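Local coordinates for protein cytochrome P450 monooxygenase (Rhodococcus sp. ECU0066, PDB 6KBH) that probably oxygenates organic substrates at a heme, using electrons passed on by its own fused FMN- and [2Fe-2S]-containing reductase portion, at residues D487-I492 and Q535-H540; S509-D514 and Y522-D527; A478-E483 and T493-S498; T472-M477 and T560-G565. One frame throughout, in Å; residues are numbered along the deposited sequence.

All four contacts belong to one six-stranded antiparallel sheet, the flavin-binding part of the reductase portion. Contact 3 pairs strands 475-486 and 489-496. Contact 1 continues from 489-496 to 533-536, one of the two outermost strands, and contact 4 joins 475-486 to 560-567. Contact 2 is the hairpin at the other margin. Contacts 1 and 2, with centres about 11 Å apart, both touch FMN and meet through a probable hydrogen bond of 3.0 Å between Gln-535 O and Cys-525 N, helping to close the sheet into a barrel. Contacts 2 and 4 share the salt bridge between Asp-514 and Arg-564. Contacts 3 and 4 lie farther off, the side chains of Leu-494 and Arg-564 each about 11 Å from FMN.

Contact 1: residues D487-I492 and Q535-H540; sequences DDILLI and QVAVLH. With FMN (flavin mononucleotide), chain B.
Val-536 O is gripped twice by the opposite segment: Ile-492 N donates to it over 2.7 Å, and the CA of Leu-491 adds a C-H contact of 3.4 Å. The pair is completed by Val-536 N, which bonds back to Ile-492 O. Val-538 O has a similar double hold, from Leu-490 N at 2.9 Å and the CA of Ile-489, and His-540 N bonds to Asp-488 O. This antiparallel edge belongs to the flavin-binding beta-barrel, consistent with the phthalate dioxygenase reductase family, and here the segment 535-540 runs past the dimethylbenzene end of FMN: Val-538 CA lies 3.8 Å from the methyl C8M, and Leu-539 CB packs on the same methyl. Apolar side chains fill both sides of the pairing. Ile-489 CG1 lies across Leu-539 CB at 3.8 Å, and Leu-491 CD1 covers the methyl of Ala-537. On the other side, Val-538 CG1, held between its own backbone N and carbonyl carbon (chi1 59°), lies alongside Leu-490 CB at 3.9 Å and meets Ile-492 CD1 at 4.0 Å. Ile-551 of helix 547-554 packs against Ile-492 and Val-538.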
# COMPACT_ATOMS: atom_id res chain seq x y z
N ASP A 487 -16.36 25.91 25.49
CA ASP A 487 -16.73 24.69 26.19
C ASP A 487 -16.71 23.52 25.21
O ASP A 487 -17.30 23.60 24.12
CB ASP A 487 -18.10 24.82 26.85
CG ASP A 487 -18.32 26.20 27.46
OD1 ASP A 487 -17.66 26.50 28.48
OD2 ASP A 487 -19.15 26.97 26.94
N ASP A 488 -16.01 22.45 25.58
CA ASP A 488 -15.88 21.24 24.77
C ASP A 488 -15.11 21.49 23.47
O ASP A 488 -15.30 20.77 22.49
CB ASP A 488 -17.25 20.62 24.47
CG ASP A 488 -17.99 20.20 25.73
OD1 ASP A 488 -17.33 19.65 26.64
OD2 ASP A 488 -19.21 20.42 25.81
N ILE A 489 -14.24 22.50 23.45
CA ILE A 489 -13.45 22.82 22.26
C ILE A 489 -12.01 23.07 22.69
O ILE A 489 -11.74 23.97 23.49
CB ILE A 489 -14.01 24.04 21.51
CG1 ILE A 489 -15.29 23.66 20.77
CG2 ILE A 489 -12.98 24.57 20.52
CD1 ILE A 489 -16.01 24.83 20.16
N LEU A 490 -11.07 22.27 22.15
CA LEU A 490 -9.64 22.50 22.33
C LEU A 490 -9.09 23.27 21.14
O LEU A 490 -9.58 23.15 20.02
CB LEU A 490 -8.81 21.21 22.43
CG LEU A 490 -8.94 20.13 23.50
CD1 LEU A 490 -8.75 20.69 24.91
CD2 LEU A 490 -10.25 19.47 23.33
N LEU A 491 -8.04 24.03 21.40
CA LEU A 491 -7.18 24.56 20.35
C LEU A 491 -5.84 23.85 20.45
O LEU A 491 -5.12 24.01 21.44
CB LEU A 491 -7.02 26.07 20.46
CG LEU A 491 -6.25 26.69 19.29
CD1 LEU A 491 -6.99 26.50 17.98
CD2 LEU A 491 -5.95 28.16 19.53
N ILE A 492 -5.51 23.05 19.44
CA ILE A 492 -4.28 22.27 19.43
C ILE A 492 -3.24 23.00 18.59
O ILE A 492 -3.52 23.44 17.47
CB ILE A 492 -4.52 20.85 18.89
CG1 ILE A 492 -5.61 20.15 19.70
CG2 ILE A 492 -3.24 20.04 18.96
CD1 ILE A 492 -5.95 18.79 19.16
N GLN A 535 -2.65 24.88 13.46
CA GLN A 535 -3.56 25.01 14.59
C GLN A 535 -4.94 24.50 14.19
O GLN A 535 -5.48 24.90 13.15
CB GLN A 535 -3.66 26.45 15.08
CG GLN A 535 -2.83 26.74 16.32
CD GLN A 535 -2.94 28.18 16.78
OE1 GLN A 535 -3.38 29.05 16.03
NE2 GLN A 535 -2.53 28.45 18.01
N VAL A 536 -5.50 23.62 15.01
CA VAL A 536 -6.84 23.09 14.82
C VAL A 536 -7.61 23.26 16.12
O VAL A 536 -7.02 23.29 17.21
CB VAL A 536 -6.84 21.62 14.37
CG1 VAL A 536 -6.28 21.49 12.97
CG2 VAL A 536 -6.03 20.77 15.34
N ALA A 537 -8.93 23.36 16.01
CA ALA A 537 -9.79 23.59 17.17
C ALA A 537 -10.87 22.51 17.22
O ALA A 537 -11.97 22.71 16.73
CB ALA A 537 -10.41 24.99 17.11
N VAL A 538 -10.56 21.38 17.86
CA VAL A 538 -11.46 20.23 17.84
C VAL A 538 -12.57 20.41 18.87
O VAL A 538 -12.34 20.86 20.00
CB VAL A 538 -10.68 18.93 18.08
CG1 VAL A 538 -9.97 18.99 19.42
CG2 VAL A 538 -11.60 17.73 18.01
N LEU A 539 -13.79 20.05 18.48
CA LEU A 539 -14.95 20.06 19.37
C LEU A 539 -15.21 18.65 19.89
O LEU A 539 -15.10 17.67 19.15
CB LEU A 539 -16.19 20.59 18.65
CG LEU A 539 -17.58 20.14 19.13
CD1 LEU A 539 -17.89 20.68 20.52
CD2 LEU A 539 -18.67 20.54 18.15
N HIS A 540 -15.56 18.56 21.18
CA HIS A 540 -16.01 17.30 21.77
C HIS A 540 -17.42 17.04 21.27
O HIS A 540 -18.39 17.59 21.80
CB HIS A 540 -16.00 17.37 23.30
CG HIS A 540 -15.79 16.04 23.97
ND1 HIS A 540 -16.49 14.90 23.61
CD2 HIS A 540 -14.99 15.68 24.99
CE1 HIS A 540 -16.11 13.90 24.37
NE2 HIS A 540 -15.19 14.34 25.22
N1 FMN B . -14.75 16.94 8.76
C2 FMN B . -14.46 16.96 7.45
O2 FMN B . -14.87 16.00 6.71
N3 FMN B . -13.76 17.95 6.88
C4 FMN B . -13.33 18.97 7.66
O4 FMN B . -12.61 19.98 7.11
C4A FMN B . -13.61 18.97 9.02
N5 FMN B . -13.17 19.99 9.78
C5A FMN B . -13.45 19.98 11.09
C6 FMN B . -12.98 21.04 11.84
C7 FMN B . -13.24 21.08 13.19
C7M FMN B . -12.66 22.32 13.92
C8 FMN B . -13.97 20.06 13.82
C8M FMN B . -14.27 20.07 15.30
C9 FMN B . -14.45 19.00 13.05
C9A FMN B . -14.18 18.95 11.68
N10 FMN B . -14.63 17.93 10.91
C10 FMN B . -14.34 17.93 9.58
C1' FMN B . -15.39 16.77 11.49
C2' FMN B . -14.48 15.70 12.03
O2' FMN B . -13.77 15.04 11.06
C3' FMN B . -15.25 14.69 12.84
O3' FMN B . -16.31 14.09 12.13
C4' FMN B . -15.77 15.30 14.15
O4' FMN B . -14.92 16.08 14.92
C5' FMN B . -16.19 14.20 15.17
O5' FMN B . -15.35 13.03 15.28
P FMN B . -15.93 11.76 15.99
O1P FMN B . -15.19 10.53 15.52
O2P FMN B . -15.77 11.85 17.47
O3P FMN B . -17.38 11.67 15.64

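Contact 2: residues S509-D514 and Y522-D527. With FMN (flavin mononucleotide), chain B.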
# COMPACT_ATOMS: atom_id res chain seq x y z
N SER A 509 -8.47 24.95 4.02
CA SER A 509 -7.73 23.70 4.04
C SER A 509 -7.88 23.00 5.39
O SER A 509 -8.09 23.63 6.43
CB SER A 509 -6.24 23.94 3.75
OG SER A 509 -6.07 24.85 2.68
N HIS A 510 -7.75 21.68 5.35
CA HIS A 510 -7.86 20.83 6.52
C HIS A 510 -6.66 19.90 6.56
O HIS A 510 -5.80 19.92 5.68
CB HIS A 510 -9.15 20.00 6.47
CG HIS A 510 -9.31 19.21 5.21
ND1 HIS A 510 -10.01 19.68 4.12
CD2 HIS A 510 -8.82 18.00 4.86
CE1 HIS A 510 -9.97 18.78 3.16
NE2 HIS A 510 -9.26 17.75 3.58
N ILE A 511 -6.59 19.06 7.60
CA ILE A 511 -5.61 17.99 7.64
C ILE A 511 -6.25 16.73 8.19
O ILE A 511 -7.23 16.78 8.94
CB ILE A 511 -4.37 18.30 8.50
CG1 ILE A 511 -4.02 19.76 8.52
CG2 ILE A 511 -3.17 17.63 7.91
CD1 ILE A 511 -3.04 20.03 9.60
N ASP A 512 -5.65 15.60 7.85
CA ASP A 512 -6.08 14.30 8.35
C ASP A 512 -5.13 13.87 9.46
O ASP A 512 -3.96 13.56 9.20
CB ASP A 512 -6.13 13.28 7.22
CG ASP A 512 -7.03 13.72 6.08
OD1 ASP A 512 -7.21 14.94 5.91
OD2 ASP A 512 -7.57 12.85 5.36
N VAL A 513 -5.63 13.86 10.69
CA VAL A 513 -4.84 13.56 11.88
C VAL A 513 -5.37 12.27 12.49
O VAL A 513 -6.58 12.12 12.69
CB VAL A 513 -4.89 14.73 12.88
CG1 VAL A 513 -6.33 15.19 13.08
CG2 VAL A 513 -4.27 14.32 14.20
N ASP A 514 -4.46 11.35 12.80
CA ASP A 514 -4.85 10.06 13.36
C ASP A 514 -5.25 10.22 14.82
O ASP A 514 -4.39 10.36 15.69
CB ASP A 514 -3.70 9.06 13.24
CG ASP A 514 -3.50 8.58 11.83
OD1 ASP A 514 -4.23 9.05 10.93
OD2 ASP A 514 -2.62 7.72 11.61
N TYR A 522 -9.71 18.15 10.44
CA TYR A 522 -10.09 19.37 11.13
C TYR A 522 -9.48 20.57 10.41
O TYR A 522 -8.27 20.57 10.16
CB TYR A 522 -9.66 19.33 12.60
CG TYR A 522 -10.21 18.13 13.35
CD1 TYR A 522 -11.57 17.94 13.46
CD2 TYR A 522 -9.37 17.18 13.94
CE1 TYR A 522 -12.11 16.86 14.12
CE2 TYR A 522 -9.91 16.08 14.62
CZ TYR A 522 -11.28 15.93 14.70
OH TYR A 522 -11.89 14.88 15.35
N SER A 523 -10.30 21.57 10.08
CA SER A 523 -9.82 22.77 9.42
C SER A 523 -8.69 23.43 10.21
O SER A 523 -8.47 23.16 11.40
CB SER A 523 -10.96 23.77 9.23
OG SER A 523 -11.98 23.23 8.40
N LEU A 524 -7.95 24.30 9.52
CA LEU A 524 -6.81 25.00 10.11
C LEU A 524 -7.16 26.46 10.34
O LEU A 524 -7.35 27.22 9.38
CB LEU A 524 -5.58 24.86 9.23
CG LEU A 524 -5.19 23.40 9.20
CD1 LEU A 524 -4.70 23.03 7.83
CD2 LEU A 524 -4.15 23.18 10.27
N CYS A 525 -7.19 26.85 11.61
CA CYS A 525 -7.57 28.18 12.04
C CYS A 525 -6.39 28.97 12.57
O CYS A 525 -6.58 30.02 13.18
CB CYS A 525 -8.65 28.08 13.11
SG CYS A 525 -8.30 26.76 14.27
N GLY A 526 -5.17 28.48 12.35
CA GLY A 526 -3.98 29.17 12.79
C GLY A 526 -3.58 30.26 11.81
O GLY A 526 -4.35 30.68 10.95
N ASP A 527 -2.34 30.71 11.96
CA ASP A 527 -1.82 31.77 11.10
C ASP A 527 -1.07 31.15 9.93
O ASP A 527 -0.15 30.35 10.15
CB ASP A 527 -0.89 32.68 11.88
CG ASP A 527 -0.19 33.70 11.00
OD1 ASP A 527 -0.89 34.48 10.32
OD2 ASP A 527 1.06 33.72 10.98
N1 FMN B . -14.75 16.94 8.76
C2 FMN B . -14.46 16.96 7.45
O2 FMN B . -14.87 16.00 6.71
N3 FMN B . -13.76 17.95 6.88
C4 FMN B . -13.33 18.97 7.66
O4 FMN B . -12.61 19.98 7.11
C4A FMN B . -13.61 18.97 9.02
N5 FMN B . -13.17 19.99 9.78
C5A FMN B . -13.45 19.98 11.09
C6 FMN B . -12.98 21.04 11.84
C7 FMN B . -13.24 21.08 13.19
C7M FMN B . -12.66 22.32 13.92
C8 FMN B . -13.97 20.06 13.82
C8M FMN B . -14.27 20.07 15.30
C9 FMN B . -14.45 19.00 13.05
C9A FMN B . -14.18 18.95 11.68
N10 FMN B . -14.63 17.93 10.91
C10 FMN B . -14.34 17.93 9.58
C1' FMN B . -15.39 16.77 11.49
C2' FMN B . -14.48 15.70 12.03
O2' FMN B . -13.77 15.04 11.06
C3' FMN B . -15.25 14.69 12.84
O3' FMN B . -16.31 14.09 12.13
C4' FMN B . -15.77 15.30 14.15
O4' FMN B . -14.92 16.08 14.92
C5' FMN B . -16.19 14.20 15.17
O5' FMN B . -15.35 13.03 15.28
P FMN B . -15.93 11.76 15.99
O1P FMN B . -15.19 10.53 15.52
O2P FMN B . -15.77 11.85 17.47
O3P FMN B . -17.38 11.67 15.64
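Ser-509 to Val-513 and Tyr-522 to Leu-524 run antiparallel as the two arms of a beta hairpin, joined by backbone bonds from Leu-524 N to Ser-509 O and from Tyr-522 N to Ile-511 O, both 3.2 Å, and by a weak one from Ile-511 N to Tyr-522 O. Side chains meet at two places. Ile-511 sets CG1 and CD1 against the two methyls of Leu-524, the side chains crossing at about a right angle, and Ile-511 CG1 lies 3.4 Å from Leu-524 CD1. Further along, Val-513 CG1 rests 3.7 Å from CD2 of the Tyr-522 ring. The CD1-CE1 edge of that ring is turned to the flavin, its plane nearly perpendicular to the isoalloxazine; chi1 of -57° puts the ring there, with CG beside the backbone N. At the far end of the ring Tyr-522 OH makes a weak bond of 3.3 Å with the ribityl O4' of FMN. Ser-523 N donates to FMN N5 over 3.3 Å, bent to 138°, a bond that would help fix the redox-active middle of the flavin, while His-510 CB lies 3.5 Å from FMN O4. The side chain of His-510 is about 9 Å from the [2Fe-2S] cluster, consistent with a flavin-to-cluster electron path nearby. Strand 560-567 flanks the 510-514 arm, Val-563 packing on Ile-511, while Leu-524 is covered by Phe-534 and Val-536 of strand 533-536, where the barrel closes.

Contact 3: residues A478-E483 and T493-S498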
# COMPACT_ATOMS: atom_id res chain seq x y z
N ALA A 478 4.34 17.17 16.63
CA ALA A 478 4.23 17.13 18.08
C ALA A 478 3.26 18.21 18.54
O ALA A 478 3.17 19.28 17.93
CB ALA A 478 5.60 17.34 18.75
N VAL A 479 2.53 17.90 19.60
CA VAL A 479 1.57 18.84 20.18
C VAL A 479 2.31 19.69 21.21
O VAL A 479 2.74 19.19 22.25
CB VAL A 479 0.37 18.11 20.80
CG1 VAL A 479 0.82 16.96 21.70
CG2 VAL A 479 -0.50 19.09 21.56
N SER A 480 2.46 20.98 20.91
CA SER A 480 3.15 21.90 21.80
C SER A 480 2.23 22.60 22.79
O SER A 480 2.71 23.16 23.78
CB SER A 480 3.91 22.95 20.99
OG SER A 480 3.02 23.67 20.15
N GLY A 481 0.92 22.58 22.55
CA GLY A 481 0.00 23.24 23.46
C GLY A 481 -1.46 22.92 23.25
O GLY A 481 -1.93 22.80 22.11
N LEU A 482 -2.20 22.80 24.36
CA LEU A 482 -3.64 22.60 24.35
C LEU A 482 -4.29 23.79 25.06
O LEU A 482 -3.98 24.05 26.22
CB LEU A 482 -4.04 21.31 25.06
CG LEU A 482 -3.57 19.98 24.48
CD1 LEU A 482 -3.55 20.07 22.97
CD2 LEU A 482 -2.21 19.58 25.04
N GLU A 483 -5.19 24.48 24.37
CA GLU A 483 -5.86 25.64 24.93
C GLU A 483 -7.37 25.48 24.79
O GLU A 483 -7.86 25.11 23.72
CB GLU A 483 -5.41 26.94 24.25
CG GLU A 483 -6.19 28.17 24.69
CD GLU A 483 -5.65 29.45 24.10
OE1 GLU A 483 -4.58 29.41 23.46
OE2 GLU A 483 -6.30 30.51 24.27
N THR A 493 -2.03 23.13 19.14
CA THR A 493 -0.89 23.68 18.42
C THR A 493 0.04 22.53 18.05
O THR A 493 0.58 21.85 18.94
CB THR A 493 -0.15 24.71 19.27
OG1 THR A 493 -0.10 24.26 20.63
CG2 THR A 493 -0.88 26.04 19.24
N LEU A 494 0.22 22.30 16.75
CA LEU A 494 0.96 21.15 16.26
C LEU A 494 2.28 21.61 15.64
O LEU A 494 2.28 22.43 14.71
CB LEU A 494 0.13 20.36 15.25
CG LEU A 494 -0.96 19.53 15.94
CD1 LEU A 494 -1.86 18.85 14.93
CD2 LEU A 494 -0.33 18.52 16.90
N ARG A 495 3.38 21.07 16.16
CA ARG A 495 4.74 21.44 15.80
C ARG A 495 5.39 20.35 14.96
O ARG A 495 5.27 19.16 15.29
CB ARG A 495 5.59 21.64 17.07
CG ARG A 495 5.35 22.92 17.81
CD ARG A 495 5.92 24.08 17.04
NE ARG A 495 5.29 25.32 17.46
CZ ARG A 495 5.72 26.13 18.42
NH1 ARG A 495 6.83 25.87 19.09
NH2 ARG A 495 5.02 27.23 18.69
N ASP A 496 6.11 20.74 13.91
CA ASP A 496 6.89 19.78 13.13
C ASP A 496 8.23 19.55 13.81
O ASP A 496 9.01 20.50 14.00
CB ASP A 496 7.09 20.25 11.68
CG ASP A 496 7.91 19.25 10.83
OD1 ASP A 496 8.40 18.23 11.36
OD2 ASP A 496 8.06 19.50 9.61
N THR A 497 8.50 18.29 14.15
CA THR A 497 9.73 17.91 14.83
C THR A 497 10.93 17.89 13.90
O THR A 497 12.07 18.09 14.35
CB THR A 497 9.55 16.55 15.48
OG1 THR A 497 9.69 15.53 14.48
CG2 THR A 497 8.16 16.44 16.08
N SER A 498 10.71 17.63 12.60
CA SER A 498 11.81 17.65 11.64
C SER A 498 12.55 18.99 11.68
O SER A 498 13.77 19.04 11.49
CB SER A 498 11.29 17.39 10.23
OG SER A 498 10.71 18.56 9.68
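Ala-478 and Arg-495 form an antiparallel hydrogen-bonded pair in the hairpin of strands 475-486 and 489-496, two neighbouring strands of the flavin-binding barrel. Their backbone bonds run both ways, Ala-478 N reaching Arg-495 O at 2.6 Å. Farther on, Ser-480 N donates to Thr-493 O over 2.9 Å, and Thr-493 N donates to Gly-481 O. Two residues, Ser-480 and Gly-481, thus stand opposite the single Thr-493, and the psi of -16° at Ser-480 is consistent with a beta bulge there.

A side chain, that of Thr-493, also joins the backbone bonding. A chi1 of 40° tucks Thr-493 OG1 back over the main chain, within 2.8 Å of Gly-481 O. It meets that oxygen from the flank, at a C=O...O angle of 101°, and Gly-481 O therefore takes two donors from the same residue.

Apolar packing is modest. On one face Leu-494 CD2 touches Val-479 CB at 4.0 Å; Ile-492 also packs on this valine. On the other, Thr-497 CG2 covers the methyl of Ala-478 at 3.8 Å.

At the exposed margin Arg-495 bends at chi2 and passes over Ser-480, with Arg-495 CG 3.5 Å from Ser-480 CB. Its guanidinium then lies with one face toward Ser-480 OG, which stands 3.9 Å above the plane, off-centre above the group.

Contact 4: residues T472-M477 and T560-G565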
# COMPACT_ATOMS: atom_id res chain seq x y z
N THR A 472 -0.09 7.03 2.29
CA THR A 472 0.45 6.73 3.60
C THR A 472 1.61 7.63 4.00
O THR A 472 2.14 7.48 5.11
CB THR A 472 0.90 5.26 3.70
OG1 THR A 472 1.35 4.99 5.03
CG2 THR A 472 2.03 5.00 2.74
N ILE A 473 2.04 8.56 3.14
CA ILE A 473 3.08 9.50 3.54
C ILE A 473 2.50 10.47 4.56
O ILE A 473 1.36 10.94 4.42
CB ILE A 473 3.66 10.26 2.34
CG1 ILE A 473 2.60 11.13 1.65
CG2 ILE A 473 4.32 9.30 1.37
CD1 ILE A 473 3.18 12.20 0.76
N ALA A 474 3.27 10.78 5.60
CA ALA A 474 2.74 11.68 6.60
C ALA A 474 3.87 12.25 7.43
O ALA A 474 4.93 11.63 7.59
CB ALA A 474 1.73 10.99 7.50
N ARG A 475 3.62 13.42 7.98
CA ARG A 475 4.52 14.06 8.92
C ARG A 475 4.02 13.75 10.32
O ARG A 475 2.82 13.88 10.60
CB ARG A 475 4.56 15.56 8.67
CG ARG A 475 4.99 15.89 7.26
CD ARG A 475 4.40 17.21 6.79
NE ARG A 475 5.33 18.32 6.96
CZ ARG A 475 5.95 18.96 5.97
NH1 ARG A 475 5.76 18.61 4.71
NH2 ARG A 475 6.76 19.97 6.25
N THR A 476 4.91 13.30 11.20
CA THR A 476 4.54 13.07 12.59
C THR A 476 4.91 14.32 13.37
O THR A 476 6.07 14.53 13.73
CB THR A 476 5.22 11.83 13.15
OG1 THR A 476 6.52 12.18 13.64
CG2 THR A 476 5.35 10.78 12.05
N MET A 477 3.91 15.17 13.62
CA MET A 477 4.14 16.39 14.36
C MET A 477 3.94 16.17 15.85
O MET A 477 3.44 15.13 16.30
CB MET A 477 3.23 17.52 13.86
CG MET A 477 3.46 17.95 12.43
SD MET A 477 1.98 18.66 11.72
CE MET A 477 2.49 20.31 11.48
N THR A 560 2.86 12.84 20.00
CA THR A 560 3.06 13.07 18.57
C THR A 560 1.99 12.35 17.78
O THR A 560 1.67 11.19 18.06
CB THR A 560 4.45 12.64 18.10
OG1 THR A 560 4.72 11.29 18.51
CG2 THR A 560 5.50 13.58 18.65
N LEU A 561 1.44 13.03 16.79
CA LEU A 561 0.34 12.55 16.00
C LEU A 561 0.81 12.51 14.55
O LEU A 561 1.49 13.42 14.08
CB LEU A 561 -0.86 13.49 16.10
CG LEU A 561 -1.78 13.41 17.32
CD1 LEU A 561 -2.72 14.60 17.34
CD2 LEU A 561 -2.55 12.12 17.29
N ARG A 562 0.42 11.46 13.84
CA ARG A 562 0.61 11.39 12.40
C ARG A 562 -0.46 12.24 11.73
O ARG A 562 -1.64 12.14 12.05
CB ARG A 562 0.54 9.94 11.90
CG ARG A 562 0.18 9.83 10.45
CD ARG A 562 0.81 8.60 9.81
NE ARG A 562 -0.09 7.44 9.81
CZ ARG A 562 -0.87 7.09 8.78
NH1 ARG A 562 -0.86 7.79 7.66
NH2 ARG A 562 -1.64 6.02 8.88
N VAL A 563 -0.04 13.09 10.80
CA VAL A 563 -0.90 14.12 10.25
C VAL A 563 -0.52 14.29 8.79
O VAL A 563 0.64 14.58 8.47
CB VAL A 563 -0.75 15.44 11.03
CG1 VAL A 563 0.70 15.77 11.28
CG2 VAL A 563 -1.44 16.56 10.33
N ARG A 564 -1.50 14.10 7.91
CA ARG A 564 -1.26 13.96 6.48
C ARG A 564 -1.66 15.24 5.76
O ARG A 564 -2.81 15.68 5.88
CB ARG A 564 -2.03 12.76 5.93
CG ARG A 564 -1.64 11.47 6.63
CD ARG A 564 -1.92 10.24 5.81
NE ARG A 564 -3.33 9.88 5.77
CZ ARG A 564 -4.00 9.34 6.78
NH1 ARG A 564 -3.39 9.10 7.94
NH2 ARG A 564 -5.28 9.05 6.64
N GLY A 565 -0.74 15.77 4.96
CA GLY A 565 -0.69 17.16 4.56
C GLY A 565 -1.99 17.80 4.12
O GLY A 565 -2.97 17.14 3.75
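Thr-472 presents its carbonyl oxygen to the guanidinium of Arg-562, although Arg-562 NH1 remains 3.9 Å from Thr-472 O, too far to count as a bond. Ile-473 takes part through its backbone, its O lying beside the aliphatic chain of Arg-564, 3.6 Å from CD. At Ala-474 the methyl points into the contact and is embraced by two arginines: CB meets Arg-562 CD at 3.4 Å and Arg-564 CG at 3.5 Å. Arg-562 gets there with CG opposite its backbone N (chi1 157°) and a chain that bends at chi2 and chi3, leaving the methyl near the edge of the guanidinium. The charged ends of the two arginines gather round Asp-514, which forms a salt bridge with each. Arg-475 begins the regular pairing, donating from N to Val-563 O and accepting from Val-563 N, the latter bond 3.0 Å long. Thr-476 faces Arg-562 in a non-hydrogen-bonded pair, its CA 3.4 Å from Leu-561 O. Met-477 O accepts from Leu-561 N at 2.9 Å, and the return bond from Met-477 N to Leu-561 O is weak. The methionine side chain lies on the face of Leu-561 and Val-563 and packs on the valine, Met-477 CG lying 3.7 Å from Val-563 CG1. These antiparallel strands are neighbours at the middle of the six-strand order of the flavin-binding barrel typical of ferredoxin-reductase-like modules, and Arg-564 ties it to the iron-sulfur domain by a second salt bridge, to Asp-734 of the [2Fe-2S] cluster pocket.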